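PDB 1T0F: transposon Tn7 transposition protein tnsA from Escherichia coli, which forms the Tn7 transposase together with TnsB and, as a restriction enzyme-like endonuclease, carries out the 5' DNA strand breakage of transposition. Local coordinates for residues 189-201 and 231-244. Numbering follows the deposited sequence.
Sequences EVSAELLAQLSPL and TLSEIRALTANGFI
L238 lies among three leucines, L194, L198 and L201, and illustrates how one residue of a helix can bridge the single-turn helix 192-195 and the start of helix 198-207. Its CD1 meets L198 CD2 at 3.7 Å and touches L201 CD1, while its CD2 faces L198 and the backbone O of L194. L194 has CG anti to the backbone N (chi1 -178°), a torsion that carries its methyls along helix 230-240: CD2 reaches A237 CB at 3.6 Å, and CD1 lies over the CB of E234. One turn nearer the N-terminal end than L238, L201 CD1 meets I235 CD1 at 3.5 Å, and its CD2 reaches T231 CG2. At the other end, L195 CD1 sits over one face of the F243 ring, 3.9 Å from its centroid, in a CH-pi contact, and V190 CG2 approaches obliquely.

At the polar edge, Q197 NE2 donates to both carboxylate oxygens of E234, OE1 at 2.9 Å and OE2 at 3.2 Å. It meets each on the syn side but tilted from the carboxylate plane, and both bonds are bent; amide and carboxylate planes stand 80° apart. Were E234 an alanine, the Q197 amide would probably lose both acceptors and be free to turn, and the packing of CG beside L194 CD1 would go.

G242 closes helix 230-240 in a Schellman motif, bringing F243 back under L195 and L198. Within this C-terminal region, related to helix-turn-helix domains, loop residue V265 touches L195 and L198, I262 of strand 261-262 touches L198, helix 213-223 packs on T231, and helix 173-183 touches R236 and T239.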
ATOM      1  N   GLU A 189     -12.088   5.085 -16.077  1.00 55.09           N
ATOM      2  CA  GLU A 189     -12.306   6.394 -15.478  1.00 54.95           C
ATOM      3  C   GLU A 189     -13.738   6.477 -14.957  1.00 52.92           C
ATOM      4  O   GLU A 189     -14.679   6.066 -15.638  1.00 52.20           O
ATOM      5  CB  GLU A 189     -12.074   7.495 -16.514  1.00 57.86           C
ATOM      6  CG  GLU A 189     -12.343   8.891 -15.985  1.00 61.53           C
ATOM      7  CD  GLU A 189     -11.483   9.225 -14.782  1.00 64.10           C
ATOM      8  OE1 GLU A 189     -10.254   9.389 -14.950  1.00 65.81           O
ATOM      9  OE2 GLU A 189     -12.038   9.317 -13.664  1.00 65.74           O
ATOM     10  N   VAL A 190     -13.899   7.013 -13.753  1.00 50.30           N
ATOM     11  CA  VAL A 190     -15.220   7.136 -13.154  1.00 48.01           C
ATOM     12  C   VAL A 190     -15.911   8.439 -13.557  1.00 45.65           C
ATOM     13  O   VAL A 190     -15.505   9.525 -13.150  1.00 44.95           O
ATOM     14  CB  VAL A 190     -15.140   7.055 -11.612  1.00 48.23           C
ATOM     15  CG1 VAL A 190     -14.207   8.134 -11.080  1.00 49.06           C
ATOM     16  CG2 VAL A 190     -16.532   7.198 -11.012  1.00 47.19           C
ATOM     17  N   SER A 191     -16.958   8.320 -14.365  1.00 43.55           N
ATOM     18  CA  SER A 191     -17.704   9.486 -14.813  1.00 42.78           C
ATOM     19  C   SER A 191     -18.734   9.858 -13.754  1.00 41.16           C
ATOM     20  O   SER A 191     -18.958   9.106 -12.806  1.00 39.59           O
ATOM     21  CB  SER A 191     -18.413   9.183 -16.132  1.00 42.29           C
ATOM     22  OG  SER A 191     -19.378   8.160 -15.965  1.00 43.39           O
ATOM     23  N   ALA A 192     -19.358  11.019 -13.914  1.00 40.14           N
ATOM     24  CA  ALA A 192     -20.369  11.466 -12.964  1.00 39.48           C
ATOM     25  C   ALA A 192     -21.578  10.542 -13.059  1.00 38.19           C
ATOM     26  O   ALA A 192     -22.304  10.336 -12.085  1.00 37.88           O
ATOM     27  CB  ALA A 192     -20.778  12.900 -13.275  1.00 40.72           C
ATOM     28  N   GLU A 193     -21.781   9.985 -14.247  1.00 38.08           N
ATOM     29  CA  GLU A 193     -22.891   9.081 -14.501  1.00 39.15           C
ATOM     30  C   GLU A 193     -22.664   7.768 -13.752  1.00 37.65           C
ATOM     31  O   GLU A 193     -23.588   7.209 -13.164  1.00 36.57           O
ATOM     32  CB  GLU A 193     -23.011   8.808 -16.005  1.00 42.57           C
ATOM     33  CG  GLU A 193     -23.098  10.057 -16.889  1.00 48.97           C
ATOM     34  CD  GLU A 193     -21.762  10.776 -17.065  1.00 51.05           C
ATOM     35  OE1 GLU A 193     -21.254  11.364 -16.088  1.00 53.74           O
ATOM     36  OE2 GLU A 193     -21.216  10.753 -18.189  1.00 54.08           O
ATOM     37  N   LEU A 194     -21.426   7.281 -13.774  1.00 36.24           N
ATOM     38  CA  LEU A 194     -21.098   6.036 -13.086  1.00 35.47           C
ATOM     39  C   LEU A 194     -21.146   6.245 -11.580  1.00 34.73           C
ATOM     40  O   LEU A 194     -21.633   5.389 -10.845  1.00 34.83           O
ATOM     41  CB  LEU A 194     -19.709   5.539 -13.500  1.00 36.50           C
ATOM     42  CG  LEU A 194     -19.267   4.209 -12.876  1.00 36.90           C
ATOM     43  CD1 LEU A 194     -20.346   3.154 -13.075  1.00 36.91           C
ATOM     44  CD2 LEU A 194     -17.959   3.761 -13.505  1.00 38.32           C
ATOM     45  N   LEU A 195     -20.644   7.389 -11.124  1.00 32.11           N
ATOM     46  CA  LEU A 195     -20.648   7.708  -9.704  1.00 32.67           C
ATOM     47  C   LEU A 195     -22.094   7.803  -9.200  1.00 33.12           C
ATOM     48  O   LEU A 195     -22.382   7.498  -8.046  1.00 32.52           O
ATOM     49  CB  LEU A 195     -19.931   9.038  -9.458  1.00 33.08           C
ATOM     50  CG  LEU A 195     -19.531   9.337  -8.011  1.00 35.33           C
ATOM     51  CD1 LEU A 195     -18.375   8.422  -7.622  1.00 35.73           C
ATOM     52  CD2 LEU A 195     -19.108  10.797  -7.867  1.00 35.93           C
ATOM     53  N   ALA A 196     -22.996   8.228 -10.079  1.00 32.27           N
ATOM     54  CA  ALA A 196     -24.407   8.370  -9.734  1.00 33.51           C
ATOM     55  C   ALA A 196     -25.088   7.019  -9.504  1.00 33.64           C
ATOM     56  O   ALA A 196     -26.198   6.957  -8.978  1.00 34.02           O
ATOM     57  CB  ALA A 196     -25.133   9.139 -10.837  1.00 32.89           C
ATOM     58  N   GLN A 197     -24.418   5.942  -9.895  1.00 34.01           N
ATOM     59  CA  GLN A 197     -24.966   4.599  -9.739  1.00 33.46           C
ATOM     60  C   GLN A 197     -24.768   4.009  -8.345  1.00 33.66           C
ATOM     61  O   GLN A 197     -25.416   3.023  -7.989  1.00 32.74           O
ATOM     62  CB  GLN A 197     -24.344   3.664 -10.777  1.00 34.08           C
ATOM     63  CG  GLN A 197     -24.819   3.902 -12.199  1.00 37.72           C
ATOM     64  CD  GLN A 197     -26.264   3.484 -12.403  1.00 39.06           C
ATOM     65  OE1 GLN A 197     -27.187   4.110 -11.881  1.00 40.98           O
ATOM     66  NE2 GLN A 197     -26.465   2.408 -13.154  1.00 39.67           N
ATOM     67  N   LEU A 198     -23.874   4.603  -7.559  1.00 32.64           N
ATOM     68  CA  LEU A 198     -23.604   4.100  -6.218  1.00 31.54           C
ATOM     69  C   LEU A 198     -24.863   4.009  -5.370  1.00 32.65           C
ATOM     70  O   LEU A 198     -25.101   2.996  -4.716  1.00 31.12           O
ATOM     71  CB  LEU A 198     -22.568   4.985  -5.512  1.00 31.86           C
ATOM     72  CG  LEU A 198     -21.126   4.863  -6.015  1.00 31.00           C
ATOM     73  CD1 LEU A 198     -20.277   5.977  -5.414  1.00 32.91           C
ATOM     74  CD2 LEU A 198     -20.563   3.496  -5.639  1.00 30.01           C
ATOM     75  N   SER A 199     -25.673   5.063  -5.393  1.00 32.14           N
ATOM     76  CA  SER A 199     -26.898   5.099  -4.604  1.00 35.10           C
ATOM     77  C   SER A 199     -27.893   4.001  -5.000  1.00 34.76           C
ATOM     78  O   SER A 199     -28.308   3.204  -4.158  1.00 34.70           O
ATOM     79  CB  SER A 199     -27.553   6.480  -4.716  1.00 36.86           C
ATOM     80  OG  SER A 199     -28.728   6.556  -3.930  1.00 41.72           O
ATOM     81  N   PRO A 200     -28.290   3.939  -6.283  1.00 34.45           N
ATOM     82  CA  PRO A 200     -29.237   2.887  -6.658  1.00 34.35           C
ATOM     83  C   PRO A 200     -28.671   1.478  -6.483  1.00 35.06           C
ATOM     84  O   PRO A 200     -29.386   0.562  -6.084  1.00 34.52           O
ATOM     85  CB  PRO A 200     -29.570   3.221  -8.112  1.00 35.33           C
ATOM     86  CG  PRO A 200     -28.344   3.929  -8.596  1.00 36.35           C
ATOM     87  CD  PRO A 200     -27.998   4.815  -7.429  1.00 35.33           C
ATOM     88  N   LEU A 201     -27.384   1.307  -6.767  1.00 33.59           N
ATOM     89  CA  LEU A 201     -26.755  -0.001  -6.621  1.00 34.79           C
ATOM     90  C   LEU A 201     -26.721  -0.411  -5.153  1.00 34.19           C
ATOM     91  O   LEU A 201     -26.887  -1.591  -4.825  1.00 34.24           O
ATOM     92  CB  LEU A 201     -25.330   0.022  -7.194  1.00 35.08           C
ATOM     93  CG  LEU A 201     -25.214   0.175  -8.713  1.00 36.11           C
ATOM     94  CD1 LEU A 201     -23.744   0.331  -9.100  1.00 37.16           C
ATOM     95  CD2 LEU A 201     -25.836  -1.037  -9.400  1.00 36.91           C
ATOM     96  N   THR A 231     -24.443  -4.161 -15.447  1.00 33.66           N
ATOM     97  CA  THR A 231     -24.359  -3.917 -14.020  1.00 31.87           C
ATOM     98  C   THR A 231     -23.023  -4.356 -13.414  1.00 30.91           C
ATOM     99  O   THR A 231     -22.429  -3.622 -12.621  1.00 29.20           O
ATOM    100  CB  THR A 231     -25.524  -4.604 -13.299  1.00 32.43           C
ATOM    101  OG1 THR A 231     -26.759  -4.144 -13.871  1.00 33.46           O
ATOM    102  CG2 THR A 231     -25.507  -4.280 -11.813  1.00 29.46           C
ATOM    103  N   LEU A 232     -22.539  -5.535 -13.793  1.00 28.09           N
ATOM    104  CA  LEU A 232     -21.263  -6.018 -13.266  1.00 28.02           C
ATOM    105  C   LEU A 232     -20.124  -5.086 -13.670  1.00 28.75           C
ATOM    106  O   LEU A 232     -19.216  -4.833 -12.877  1.00 27.81           O
ATOM    107  CB  LEU A 232     -20.958  -7.436 -13.768  1.00 27.11           C
ATOM    108  CG  LEU A 232     -19.601  -8.019 -13.337  1.00 28.05           C
ATOM    109  CD1 LEU A 232     -19.515  -8.075 -11.821  1.00 27.12           C
ATOM    110  CD2 LEU A 232     -19.422  -9.414 -13.927  1.00 29.68           C
ATOM    111  N   SER A 233     -20.170  -4.579 -14.899  1.00 28.84           N
ATOM    112  CA  SER A 233     -19.119  -3.683 -15.377  1.00 29.30           C
ATOM    113  C   SER A 233     -19.095  -2.405 -14.553  1.00 29.34           C
ATOM    114  O   SER A 233     -18.030  -1.845 -14.293  1.00 29.79           O
ATOM    115  CB  SER A 233     -19.316  -3.349 -16.862  1.00 30.34           C
ATOM    116  OG  SER A 233     -20.490  -2.583 -17.076  1.00 36.14           O
ATOM    117  N   GLU A 234     -20.268  -1.942 -14.134  1.00 28.41           N
ATOM    118  CA  GLU A 234     -20.343  -0.733 -13.323  1.00 28.61           C
ATOM    119  C   GLU A 234     -19.789  -1.017 -11.930  1.00 27.34           C
ATOM    120  O   GLU A 234     -19.013  -0.234 -11.388  1.00 25.57           O
ATOM    121  CB  GLU A 234     -21.790  -0.247 -13.215  1.00 30.42           C
ATOM    122  CG  GLU A 234     -22.448   0.022 -14.553  1.00 35.04           C
ATOM    123  CD  GLU A 234     -23.824   0.642 -14.408  1.00 39.75           C
ATOM    124  OE1 GLU A 234     -24.592   0.183 -13.532  1.00 41.21           O
ATOM    125  OE2 GLU A 234     -24.142   1.579 -15.174  1.00 40.80           O
ATOM    126  N   ILE A 235     -20.193  -2.147 -11.356  1.00 27.11           N
ATOM    127  CA  ILE A 235     -19.730  -2.544 -10.033  1.00 26.63           C
ATOM    128  C   ILE A 235     -18.215  -2.744 -10.064  1.00 25.87           C
ATOM    129  O   ILE A 235     -17.505  -2.354  -9.140  1.00 26.60           O
ATOM    130  CB  ILE A 235     -20.415  -3.864  -9.579  1.00 27.50           C
ATOM    131  CG1 ILE A 235     -21.894  -3.606  -9.286  1.00 29.20           C
ATOM    132  CG2 ILE A 235     -19.729  -4.430  -8.345  1.00 26.66           C
ATOM    133  CD1 ILE A 235     -22.140  -2.663  -8.132  1.00 31.75           C
ATOM    134  N   ARG A 236     -17.730  -3.352 -11.137  1.00 24.90           N
ATOM    135  CA  ARG A 236     -16.308  -3.607 -11.285  1.00 27.84           C
ATOM    136  C   ARG A 236     -15.511  -2.302 -11.280  1.00 26.09           C
ATOM    137  O   ARG A 236     -14.500  -2.190 -10.583  1.00 24.56           O
ATOM    138  CB  ARG A 236     -16.057  -4.377 -12.585  1.00 30.79           C
ATOM    139  CG  ARG A 236     -14.624  -4.839 -12.787  1.00 37.34           C
ATOM    140  CD  ARG A 236     -14.512  -5.681 -14.061  1.00 40.58           C
ATOM    141  NE  ARG A 236     -13.143  -6.114 -14.330  1.00 46.30           N
ATOM    142  CZ  ARG A 236     -12.132  -5.285 -14.578  1.00 48.72           C
ATOM    143  NH1 ARG A 236     -12.335  -3.975 -14.591  1.00 50.90           N
ATOM    144  NH2 ARG A 236     -10.918  -5.766 -14.814  1.00 49.22           N
ATOM    145  N   ALA A 237     -15.973  -1.318 -12.050  1.00 25.77           N
ATOM    146  CA  ALA A 237     -15.287  -0.030 -12.137  1.00 24.95           C
ATOM    147  C   ALA A 237     -15.311   0.722 -10.808  1.00 24.87           C
ATOM    148  O   ALA A 237     -14.297   1.295 -10.388  1.00 24.61           O
ATOM    149  CB  ALA A 237     -15.915   0.827 -13.243  1.00 25.67           C
ATOM    150  N   LEU A 238     -16.461   0.721 -10.139  1.00 23.08           N
ATOM    151  CA  LEU A 238     -16.581   1.415  -8.861  1.00 22.70           C
ATOM    152  C   LEU A 238     -15.741   0.723  -7.786  1.00 21.83           C
ATOM    153  O   LEU A 238     -15.192   1.379  -6.896  1.00 21.22           O
ATOM    154  CB  LEU A 238     -18.053   1.476  -8.432  1.00 23.74           C
ATOM    155  CG  LEU A 238     -18.925   2.409  -9.283  1.00 25.33           C
ATOM    156  CD1 LEU A 238     -20.413   2.124  -9.044  1.00 25.76           C
ATOM    157  CD2 LEU A 238     -18.575   3.859  -8.946  1.00 24.34           C
ATOM    158  N   THR A 239     -15.630  -0.598  -7.876  1.00 20.53           N
ATOM    159  CA  THR A 239     -14.849  -1.353  -6.903  1.00 21.25           C
ATOM    160  C   THR A 239     -13.349  -1.111  -7.105  1.00 21.47           C
ATOM    161  O   THR A 239     -12.614  -0.911  -6.142  1.00 22.97           O
ATOM    162  CB  THR A 239     -15.122  -2.874  -7.004  1.00 23.97           C
ATOM    163  OG1 THR A 239     -16.512  -3.132  -6.760  1.00 22.82           O
ATOM    164  CG2 THR A 239     -14.307  -3.626  -5.961  1.00 23.20           C
ATOM    165  N   ALA A 240     -12.904  -1.123  -8.358  1.00 22.43           N
ATOM    166  CA  ALA A 240     -11.489  -0.906  -8.671  1.00 22.28           C
ATOM    167  C   ALA A 240     -11.039   0.481  -8.212  1.00 22.95           C
ATOM    168  O   ALA A 240      -9.893   0.674  -7.790  1.00 23.44           O
ATOM    169  CB  ALA A 240     -11.258  -1.065 -10.166  1.00 22.17           C
ATOM    170  N   ASN A 241     -11.948   1.446  -8.293  1.00 22.62           N
ATOM    171  CA  ASN A 241     -11.650   2.808  -7.877  1.00 23.05           C
ATOM    172  C   ASN A 241     -11.786   3.010  -6.373  1.00 21.72           C
ATOM    173  O   ASN A 241     -11.463   4.082  -5.857  1.00 21.63           O
ATOM    174  CB  ASN A 241     -12.543   3.790  -8.632  1.00 25.51           C
ATOM    175  CG  ASN A 241     -12.036   4.067 -10.028  1.00 29.16           C
ATOM    176  OD1 ASN A 241     -11.157   4.902 -10.219  1.00 29.24           O
ATOM    177  ND2 ASN A 241     -12.572   3.348 -11.012  1.00 29.44           N
ATOM    178  N   GLY A 242     -12.268   1.982  -5.676  1.00 21.32           N
ATOM    179  CA  GLY A 242     -12.388   2.056  -4.227  1.00 19.68           C
ATOM    180  C   GLY A 242     -13.715   2.484  -3.626  1.00 21.57           C
ATOM    181  O   GLY A 242     -13.884   2.413  -2.404  1.00 20.89           O
ATOM    182  N   PHE A 243     -14.650   2.939  -4.457  1.00 21.27           N
ATOM    183  CA  PHE A 243     -15.950   3.375  -3.953  1.00 21.70           C
ATOM    184  C   PHE A 243     -16.735   2.200  -3.386  1.00 22.22           C
ATOM    185  O   PHE A 243     -17.614   2.368  -2.545  1.00 23.25           O
ATOM    186  CB  PHE A 243     -16.720   4.092  -5.057  1.00 23.92           C
ATOM    187  CG  PHE A 243     -16.071   5.373  -5.479  1.00 24.42           C
ATOM    188  CD1 PHE A 243     -15.870   6.390  -4.552  1.00 25.09           C
ATOM    189  CD2 PHE A 243     -15.607   5.544  -6.776  1.00 25.62           C
ATOM    190  CE1 PHE A 243     -15.212   7.560  -4.905  1.00 25.06           C
ATOM    191  CE2 PHE A 243     -14.944   6.715  -7.144  1.00 26.41           C
ATOM    192  CZ  PHE A 243     -14.747   7.724  -6.203  1.00 27.30           C
ATOM    193  N   ILE A 244     -16.391   1.004  -3.846  1.00 21.43           N
ATOM    194  CA  ILE A 244     -17.006  -0.211  -3.354  1.00 20.97           C
ATOM    195  C   ILE A 244     -15.874  -1.112  -2.886  1.00 22.10           C
ATOM    196  O   ILE A 244     -14.881  -1.278  -3.594  1.00 20.09           O
ATOM    197  CB  ILE A 244     -17.783  -0.953  -4.464  1.00 22.35           C
ATOM    198  CG1 ILE A 244     -18.934  -0.081  -4.967  1.00 23.37           C
ATOM    199  CG2 ILE A 244     -18.318  -2.289  -3.936  1.00 22.76           C
ATOM    200  CD1 ILE A 244     -19.686  -0.702  -6.140  1.00 23.90           C
TER